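Local coordinates for phosphotriesterase, putative (Deinococcus radiodurans, PDB 4J35), which probably hydrolyses lactones with two bound metal ions, as a member of the phosphotriesterase family, and is here an engineered variant made for organophosphate hydrolysis, at residues A17-E22 / L261-I266; I224-I229 / D257-S262. The protein carries 7 engineered substitutions. All coordinates share one frame; numbering follows the deposited sequence.

Contact 1: residues A17-E22 / L261-I266; sequences ATLPHE and LSHDSI. With CO (cobalt (II) ion), chain C.
At the C-terminal mouth of the TIM barrel, where strand 17-26 meets the loop after strand 259-261, His21 and Asp264 reach the same cobalt ion: His21 NE2 at 2.1 Å and Asp264 OD1 at 2.2 Å. The imidazole and carboxylate run alongside each other toward the metal with planes 86° apart; in both residues CG stands anti to the backbone N (chi1 -170° and -162°), which brings the ligand atoms together. His23 adds another ligand, and Asp264 OD2 is held by a salt bridge to Arg228. Behind the site, Glu22 folds back at chi2 and spreads its carboxylate along the loop. Glu22 OE2 takes three bonds, all from out of the carboxylate plane: from Ser262 OG on the anti side at 2.6 Å, from His263 N on the syn side at 2.8 Å, and from His263 ND1 above the plane at 2.9 Å. Glu22 OE1 accepts Ser265 OG at 2.7 Å, nearly along its C-O axis, and Ser265 N as well. Serine is small enough to fit between the segments, and Ser262 OG also accepts His21 N, while Asp264 N donates to His21 O at 3.0 Å. The methyls of Leu19 pack against CE1 of His263. Five donor bonds on one buried carboxylate would favour its ionised form, and through them Glu22, though no metal ligand in this site, holds the backbone on both sides of Asp264.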
loop_
_atom_site.group_PDB
_atom_site.type_symbol
_atom_site.label_atom_id
_atom_site.label_comp_id
_atom_site.label_asym_id
_atom_site.label_seq_id
_atom_site.Cartn_x
_atom_site.Cartn_y
_atom_site.Cartn_z
ATOM N N ALA A 17 -9.725 -11.351 6.322
ATOM C CA ALA A 17 -8.662 -11.495 5.349
ATOM C C ALA A 17 -8.509 -10.133 4.644
ATOM O O ALA A 17 -9.498 -9.553 4.184
ATOM C CB ALA A 17 -9.031 -12.588 4.352
ATOM N N THR A 18 -7.278 -9.653 4.548
ATOM C CA THR A 18 -6.979 -8.298 4.080
ATOM C C THR A 18 -5.932 -8.287 2.984
ATOM O O THR A 18 -4.944 -9.063 2.997
ATOM C CB THR A 18 -6.485 -7.412 5.295
ATOM O OG1 THR A 18 -7.517 -7.355 6.280
ATOM C CG2 THR A 18 -6.141 -6.004 4.864
ATOM N N LEU A 19 -6.162 -7.429 1.984
ATOM C CA LEU A 19 -5.137 -7.069 1.025
ATOM C C LEU A 19 -4.643 -5.717 1.482
ATOM O O LEU A 19 -5.370 -4.714 1.432
ATOM C CB LEU A 19 -5.713 -6.914 -0.401
ATOM C CG LEU A 19 -6.151 -8.225 -1.024
ATOM C CD1 LEU A 19 -6.786 -7.874 -2.400
ATOM C CD2 LEU A 19 -5.009 -9.224 -1.236
ATOM N N PRO A 20 -3.393 -5.671 1.929
ATOM C CA PRO A 20 -2.877 -4.462 2.578
ATOM C C PRO A 20 -2.241 -3.376 1.671
ATOM O O PRO A 20 -1.750 -2.361 2.170
ATOM C CB PRO A 20 -1.840 -5.045 3.565
ATOM C CG PRO A 20 -1.221 -6.147 2.789
ATOM C CD PRO A 20 -2.429 -6.789 1.991
ATOM N N HIS A 21 -2.270 -3.549 0.339
ATOM C CA HIS A 21 -1.731 -2.525 -0.545
ATOM C C HIS A 21 -2.336 -2.704 -1.934
ATOM O O HIS A 21 -1.843 -3.519 -2.701
ATOM C CB HIS A 21 -0.216 -2.592 -0.704
ATOM C CG HIS A 21 0.372 -1.415 -1.412
ATOM N ND1 HIS A 21 1.402 -0.652 -0.882
ATOM C CD2 HIS A 21 0.106 -0.863 -2.620
ATOM C CE1 HIS A 21 1.718 0.308 -1.726
ATOM N NE2 HIS A 21 0.980 0.156 -2.818
ATOM N N GLU A 22 -3.317 -1.864 -2.221
ATOM C CA GLU A 22 -4.016 -1.874 -3.522
ATOM C C GLU A 22 -4.435 -0.449 -3.852
ATOM O O GLU A 22 -4.383 0.430 -3.007
ATOM C CB GLU A 22 -5.260 -2.773 -3.415
ATOM C CG GLU A 22 -5.086 -4.202 -2.886
ATOM C CD GLU A 22 -4.298 -5.114 -3.815
ATOM O OE1 GLU A 22 -4.327 -4.836 -5.061
ATOM O OE2 GLU A 22 -3.683 -6.099 -3.299
ATOM N N LEU A 261 0.989 -9.906 2.066
ATOM C CA LEU A 261 0.843 -10.240 0.633
ATOM C C LEU A 261 -0.184 -9.335 -0.046
ATOM O O LEU A 261 -1.273 -9.160 0.462
ATOM C CB LEU A 261 0.372 -11.686 0.474
ATOM C CG LEU A 261 1.189 -12.794 1.143
ATOM C CD1 LEU A 261 0.410 -14.131 1.026
ATOM C CD2 LEU A 261 2.569 -12.940 0.536
ATOM N N SER A 262 0.179 -8.734 -1.179
ATOM C CA SER A 262 -0.784 -7.915 -1.941
ATOM C C SER A 262 -0.374 -7.804 -3.394
ATOM O O SER A 262 0.638 -8.389 -3.786
ATOM C CB SER A 262 -0.939 -6.539 -1.344
ATOM O OG SER A 262 -2.298 -6.270 -1.133
ATOM N N HIS A 263 -1.188 -7.088 -4.186
ATOM C CA HIS A 263 -0.934 -6.942 -5.611
ATOM C C HIS A 263 -0.471 -5.566 -6.097
ATOM O O HIS A 263 0.082 -5.467 -7.212
ATOM C CB HIS A 263 -2.212 -7.284 -6.427
ATOM C CG HIS A 263 -2.919 -8.513 -5.961
ATOM N ND1 HIS A 263 -3.857 -8.502 -4.952
ATOM C CD2 HIS A 263 -2.862 -9.788 -6.410
ATOM C CE1 HIS A 263 -4.359 -9.721 -4.810
ATOM N NE2 HIS A 263 -3.766 -10.515 -5.681
ATOM N N ASP A 264 -0.785 -4.503 -5.353
ATOM C CA ASP A 264 -0.545 -3.140 -5.832
ATOM C C ASP A 264 -1.315 -2.912 -7.150
ATOM O O ASP A 264 -0.876 -2.182 -8.032
ATOM C CB ASP A 264 0.934 -2.920 -6.057
ATOM C CG ASP A 264 1.312 -1.436 -6.135
ATOM O OD1 ASP A 264 0.522 -0.552 -5.756
ATOM O OD2 ASP A 264 2.413 -1.181 -6.626
ATOM N N SER A 265 -2.480 -3.527 -7.227
ATOM C CA SER A 265 -3.288 -3.483 -8.466
ATOM C C SER A 265 -3.989 -2.140 -8.583
ATOM O O SER A 265 -4.161 -1.425 -7.596
ATOM C CB SER A 265 -4.273 -4.653 -8.458
ATOM O OG SER A 265 -5.316 -4.498 -7.503
ATOM N N ILE A 266 -4.388 -1.768 -9.800
ATOM C CA ILE A 266 -5.119 -0.525 -9.975
ATOM C C ILE A 266 -6.469 -0.941 -10.569
ATOM O O ILE A 266 -6.498 -1.504 -11.661
ATOM C CB ILE A 266 -4.383 0.416 -10.945
ATOM C CG1 ILE A 266 -3.119 1.003 -10.291
ATOM C CG2 ILE A 266 -5.311 1.513 -11.443
ATOM C CD1 ILE A 266 -2.211 1.658 -11.345
HETATM CO CO CO C . 0.945 1.304 -4.631
HETATM O O HOH W 1 -3.223 -10.577 2.124
#

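Contact 2: residues I224-I229 / D257-S262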
loop_
_atom_site.group_PDB
_atom_site.type_symbol
_atom_site.label_atom_id
_atom_site.label_comp_id
_atom_site.label_asym_id
_atom_site.label_seq_id
_atom_site.Cartn_x
_atom_site.Cartn_y
_atom_site.Cartn_z
ATOM N N ILE A 224 7.014 -6.790 6.441
ATOM C CA ILE A 224 7.388 -6.484 5.090
ATOM C C ILE A 224 6.329 -7.084 4.212
ATOM O O ILE A 224 5.781 -8.117 4.578
ATOM C CB ILE A 224 8.772 -7.042 4.733
ATOM C CG1 ILE A 224 8.852 -8.530 4.901
ATOM C CG2 ILE A 224 9.822 -6.403 5.667
ATOM C CD1 ILE A 224 10.118 -9.147 4.242
ATOM N N ALA A 225 6.068 -6.400 3.111
ATOM C CA ALA A 225 5.016 -6.871 2.178
ATOM C C ALA A 225 5.615 -7.204 0.844
ATOM O O ALA A 225 6.339 -6.405 0.248
ATOM C CB ALA A 225 4.015 -5.807 2.003
ATOM N N PHE A 226 5.221 -8.374 0.346
ATOM C CA PHE A 226 5.409 -8.776 -1.024
ATOM C C PHE A 226 4.097 -8.323 -1.648
ATOM O O PHE A 226 3.110 -9.077 -1.644
ATOM C CB PHE A 226 5.567 -10.308 -1.071
ATOM C CG PHE A 226 6.920 -10.800 -0.586
ATOM C CD1 PHE A 226 7.345 -10.581 0.709
ATOM C CD2 PHE A 226 7.752 -11.492 -1.449
ATOM C CE1 PHE A 226 8.567 -11.046 1.119
ATOM C CE2 PHE A 226 8.959 -11.942 -1.057
ATOM C CZ PHE A 226 9.389 -11.714 0.238
ATOM N N ASP A 227 4.046 -7.066 -2.097
ATOM C CA ASP A 227 2.762 -6.481 -2.405
ATOM C C ASP A 227 2.561 -6.064 -3.864
ATOM O O ASP A 227 1.639 -5.309 -4.150
ATOM C CB ASP A 227 2.465 -5.321 -1.475
ATOM C CG ASP A 227 3.571 -4.273 -1.476
ATOM O OD1 ASP A 227 4.407 -4.292 -2.392
ATOM O OD2 ASP A 227 3.629 -3.460 -0.533
ATOM N N ARG A 228 3.408 -6.554 -4.765
ATOM C CA ARG A 228 3.164 -6.356 -6.209
ATOM C C ARG A 228 3.060 -7.722 -6.912
ATOM O O ARG A 228 3.489 -7.893 -8.064
ATOM C CB ARG A 228 4.261 -5.492 -6.827
ATOM C CG ARG A 228 4.645 -4.309 -5.924
ATOM C CD ARG A 228 5.592 -3.356 -6.581
ATOM N NE ARG A 228 4.895 -2.427 -7.451
ATOM C CZ ARG A 228 5.496 -1.495 -8.179
ATOM N NH1 ARG A 228 6.816 -1.332 -8.102
ATOM N NH2 ARG A 228 4.769 -0.711 -8.969
ATOM N N ILE A 229 2.490 -8.685 -6.199
ATOM C CA ILE A 229 2.389 -10.051 -6.696
ATOM C C ILE A 229 1.487 -10.012 -7.930
ATOM O O ILE A 229 0.399 -9.462 -7.883
ATOM C CB ILE A 229 1.817 -11.030 -5.650
ATOM C CG1 ILE A 229 2.765 -11.090 -4.414
ATOM C CG2 ILE A 229 1.673 -12.431 -6.229
ATOM C CD1 ILE A 229 2.239 -11.928 -3.275
ATOM N N ASP A 257 4.815 -14.264 10.900
ATOM C CA ASP A 257 4.025 -13.208 11.531
ATOM C C ASP A 257 4.566 -11.802 11.184
ATOM O O ASP A 257 4.088 -10.820 11.721
ATOM C CB ASP A 257 3.865 -13.385 13.049
ATOM C CG ASP A 257 5.177 -13.377 13.774
ATOM O OD1 ASP A 257 6.207 -13.440 13.064
ATOM O OD2 ASP A 257 5.183 -13.333 15.035
ATOM N N ARG A 258 5.537 -11.724 10.283
ATOM C CA ARG A 258 5.990 -10.434 9.766
ATOM C C ARG A 258 5.900 -10.267 8.241
ATOM O O ARG A 258 6.435 -9.301 7.700
ATOM C CB ARG A 258 7.428 -10.188 10.191
ATOM C CG ARG A 258 7.608 -10.326 11.707
ATOM C CD ARG A 258 7.033 -9.132 12.441
ATOM N NE ARG A 258 6.701 -9.444 13.835
ATOM C CZ ARG A 258 7.535 -9.317 14.866
ATOM N NH1 ARG A 258 8.774 -8.866 14.693
ATOM N NH2 ARG A 258 7.124 -9.636 16.086
ATOM N N LEU A 259 5.211 -11.204 7.563
ATOM C CA LEU A 259 5.103 -11.168 6.104
ATOM C C LEU A 259 3.664 -10.911 5.678
ATOM O O LEU A 259 2.736 -11.529 6.227
ATOM C CB LEU A 259 5.527 -12.512 5.493
ATOM C CG LEU A 259 6.938 -13.013 5.836
ATOM C CD1 LEU A 259 7.075 -14.463 5.431
ATOM C CD2 LEU A 259 8.024 -12.147 5.164
ATOM N N LEU A 260 3.486 -10.007 4.712
ATOM C CA LEU A 260 2.162 -9.733 4.171
ATOM C C LEU A 260 2.178 -9.805 2.650
ATOM O O LEU A 260 3.226 -9.765 2.029
ATOM C CB LEU A 260 1.654 -8.370 4.640
ATOM C CG LEU A 260 1.331 -8.342 6.132
ATOM C CD1 LEU A 260 2.545 -7.817 6.949
ATOM C CD2 LEU A 260 0.094 -7.509 6.383
ATOM N N LEU A 261 0.989 -9.906 2.066
ATOM C CA LEU A 261 0.843 -10.240 0.633
ATOM C C LEU A 261 -0.184 -9.335 -0.046
ATOM O O LEU A 261 -1.273 -9.160 0.462
ATOM C CB LEU A 261 0.372 -11.686 0.474
ATOM C CG LEU A 261 1.189 -12.794 1.143
ATOM C CD1 LEU A 261 0.410 -14.131 1.026
ATOM C CD2 LEU A 261 2.569 -12.940 0.536
ATOM N N SER A 262 0.179 -8.734 -1.179
ATOM C CA SER A 262 -0.784 -7.915 -1.941
ATOM C C SER A 262 -0.374 -7.804 -3.394
ATOM O O SER A 262 0.638 -8.389 -3.786
ATOM C CB SER A 262 -0.939 -6.539 -1.344
ATOM O OG SER A 262 -2.298 -6.270 -1.133
#
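Ile224 and Leu259 run in step on one face of a parallel strand pair, with Ile224 CG1 3.7 Å from Leu259 CD2. The CG1 branch of Ile224 sits between the backbone N and the carbonyl carbon (chi1 58°), which brings it beside this leucine. Phe226 follows on the same face: its CE1 comes to Leu259 CD2 obliquely, and its CB lies near CD2 of Leu261. Farther on, Ile229 passes Leu261 at a slant, Ile229 CD1 lying 4.0 Å from Leu261 CD2. Aliphatic and aromatic groups suit this side because it packs on helices. The other face carries Ala225 beside Leu260, whose CB atoms are 4.4 Å apart; it looks into the barrel, where the small alanine takes little room. Backbone bonds tie the strands in the parallel pattern, Leu260 N giving to Ile224 O and Leu260 O receiving Phe226 N at 3.0 Å. Past the strand ends, Ser262 O accepts Ile229 N at 3.1 Å. There Asp227 CB meets Ser262 CB at 3.6 Å; the carboxylate of Asp227 turns away to His204. This is a beta-alpha-beta unit connected through helix 240-251, with helix 211-218 over Ile224, helix 291-303 over Ile229 and Leu261, and strand 17-26 beside Leu260 and Ser262.

The two contacts have centres about 8 Å apart and are neighbouring joints in one barrel wall. Along the chain, 17-22 comes first, then 224-229, and last the run from 257 through 266, whose Leu261 and Ser262 belong to both. Contact 2 unites adjacent strands 223-226 and 259-261; contact 1 carries the wall onward from the end of the latter to strand 17-26, the place where the barrel's last strand region meets its first, closing the ring. The contacts also touch directly: Arg228 NE forms a salt bridge with Asp264 OD2 at 2.9 Å, so that a residue of contact 2 grips the second oxygen of the metal-binding carboxylate, which would be expected to fix its orientation.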